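Local coordinates for protein acetaldehyde dehydrogenase (Acetylating) (Geobacillus thermoglucosidasius, PDB 5J78) that probably catalyses the reversible, NAD-dependent and coenzyme A-dependent conversion of acetaldehyde to acetyl-CoA, as an acetylating aldehyde dehydrogenase, at residues 263-267 with 423-427. Numbering follows the deposited sequence.
Sequences QSKTF and GTTFG
Ser264, near the C-terminal end of helix 254-265, reaches the first turn of helix 424-428 with every atom of its side chain. Its CB lies 3.6 Å from Gly423 CA, close enough that a CB on Gly423, the N-cap position, would clash with it. With OG turned anti to the backbone N, the hydroxyl oxygen accepts a hydrogen bond from Thr425 N at 2.8 Å, with an N-H...O angle of 154°. A backbone N-H of the first helical turn is thus satisfied by a side chain from the other helix, and the same hydroxyl is hydrogen-bonded to Glu276, whose carboxylate also takes the N-H of Thr424. Thr425 returns the link: its OG1 donates to Ser264 O at 2.9 Å, approaching from above the carbonyl plane, 55° out of it. In the aldehyde dehydrogenase fold this places the contact in the catalytic domain, where helix 254-265 follows strand 244-248 and the short helix follows strand 415-420 of the same parallel sheet. The loop before strand 276-282 lies close by: it carries Cys273, oxidised here to 3-sulfinoalanine, and Ala274, whose carbonyl oxygen bonds Thr424 OG1. Beyond the polar pair, the edge of Phe426 meets the face of Phe267 in a T-shaped stack, centroids 4.9 Å apart and planes at 80°. Phe426 CZ comes within 3.4 Å of Phe267 CD1, while Phe426 CE2 rests 3.7 Å from Ser264 CA. A leucine in place of Phe267 offers no flat face to the edge of Phe426, and that ring would probably be freer to turn. Gln263 lays its CG 3.9 Å from Phe426 CE2 and sends NE2 on to the carbonyl oxygen of Met473 of the second subunit, a residue that also packs on Phe426.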
loop_
_atom_site.group_PDB
_atom_site.type_symbol
_atom_site.label_atom_id
_atom_site.label_comp_id
_atom_site.label_asym_id
_atom_site.label_seq_id
_atom_site.Cartn_x
_atom_site.Cartn_y
_atom_site.Cartn_z
ATOM N N GLN A 263 6.293 -43.598 16.070
ATOM C CA GLN A 263 6.011 -43.783 14.659
ATOM C C GLN A 263 5.528 -42.466 14.016
ATOM O O GLN A 263 5.944 -42.109 12.913
ATOM C CB GLN A 263 4.966 -44.882 14.450
ATOM C CG GLN A 263 4.863 -45.314 12.985
ATOM C CD GLN A 263 3.721 -46.284 12.710
ATOM O OE1 GLN A 263 2.915 -46.602 13.593
ATOM N NE2 GLN A 263 3.643 -46.748 11.471
ATOM N N SER A 264 4.657 -41.753 14.719
ATOM C CA SER A 264 4.089 -40.505 14.219
ATOM C C SER A 264 5.124 -39.384 14.197
ATOM O O SER A 264 5.229 -38.647 13.211
ATOM C CB SER A 264 2.880 -40.088 15.079
ATOM O OG SER A 264 2.520 -38.742 14.847
ATOM N N LYS A 265 5.874 -39.252 15.292
ATOM C CA LYS A 265 6.839 -38.158 15.451
ATOM C C LYS A 265 7.992 -38.243 14.461
ATOM O O LYS A 265 8.431 -37.228 13.915
ATOM C CB LYS A 265 7.381 -38.140 16.885
ATOM C CG LYS A 265 8.496 -37.142 17.154
ATOM C CD LYS A 265 8.119 -35.737 16.723
ATOM C CE LYS A 265 8.947 -34.732 17.426
ATOM N NZ LYS A 265 8.611 -33.351 16.956
ATOM N N THR A 266 8.481 -39.457 14.221
ATOM C CA THR A 266 9.645 -39.623 13.364
ATOM C C THR A 266 9.249 -39.805 11.900
ATOM O O THR A 266 10.108 -39.934 11.037
ATOM C CB THR A 266 10.514 -40.824 13.828
ATOM O OG1 THR A 266 9.787 -42.053 13.670
ATOM C CG2 THR A 266 10.913 -40.641 15.294
ATOM N N PHE A 267 7.950 -39.804 11.615
ATOM C CA PHE A 267 7.504 -39.985 10.240
ATOM C C PHE A 267 7.988 -38.814 9.382
ATOM O O PHE A 267 7.757 -37.647 9.696
ATOM C CB PHE A 267 5.982 -40.122 10.169
ATOM C CG PHE A 267 5.454 -40.359 8.773
ATOM C CD1 PHE A 267 5.401 -41.643 8.243
ATOM C CD2 PHE A 267 4.976 -39.304 8.007
ATOM C CE1 PHE A 267 4.899 -41.878 6.954
ATOM C CE2 PHE A 267 4.474 -39.522 6.712
ATOM C CZ PHE A 267 4.443 -40.819 6.185
ATOM N N GLY A 423 -1.386 -41.886 16.707
ATOM C CA GLY A 423 -0.325 -40.930 16.462
ATOM C C GLY A 423 -0.977 -39.694 15.879
ATOM O O GLY A 423 -1.909 -39.793 15.074
ATOM N N THR A 424 -0.507 -38.520 16.271
ATOM C CA THR A 424 -1.208 -37.316 15.875
ATOM C C THR A 424 -0.920 -36.966 14.420
ATOM O O THR A 424 -1.768 -36.355 13.757
ATOM C CB THR A 424 -0.861 -36.144 16.794
ATOM O OG1 THR A 424 0.556 -35.937 16.827
ATOM C CG2 THR A 424 -1.384 -36.428 18.205
ATOM N N THR A 425 0.247 -37.357 13.908
ATOM C CA THR A 425 0.528 -37.161 12.482
ATOM C C THR A 425 -0.552 -37.839 11.667
ATOM O O THR A 425 -1.214 -37.211 10.829
ATOM C CB THR A 425 1.897 -37.717 12.055
ATOM O OG1 THR A 425 2.928 -36.916 12.630
ATOM C CG2 THR A 425 2.048 -37.699 10.528
ATOM N N PHE A 426 -0.739 -39.123 11.930
ATOM C CA PHE A 426 -1.639 -39.950 11.126
ATOM C C PHE A 426 -3.109 -39.723 11.479
ATOM O O PHE A 426 -3.994 -39.862 10.624
ATOM C CB PHE A 426 -1.267 -41.420 11.298
ATOM C CG PHE A 426 0.177 -41.702 11.014
ATOM C CD1 PHE A 426 0.760 -41.282 9.828
ATOM C CD2 PHE A 426 0.964 -42.376 11.947
ATOM C CE1 PHE A 426 2.109 -41.521 9.573
ATOM C CE2 PHE A 426 2.311 -42.632 11.697
ATOM C CZ PHE A 426 2.884 -42.203 10.512
ATOM N N GLY A 427 -3.374 -39.378 12.734
ATOM C CA GLY A 427 -4.730 -39.040 13.132
ATOM C C GLY A 427 -5.175 -37.732 12.501
ATOM O O GLY A 427 -6.244 -37.641 11.906
#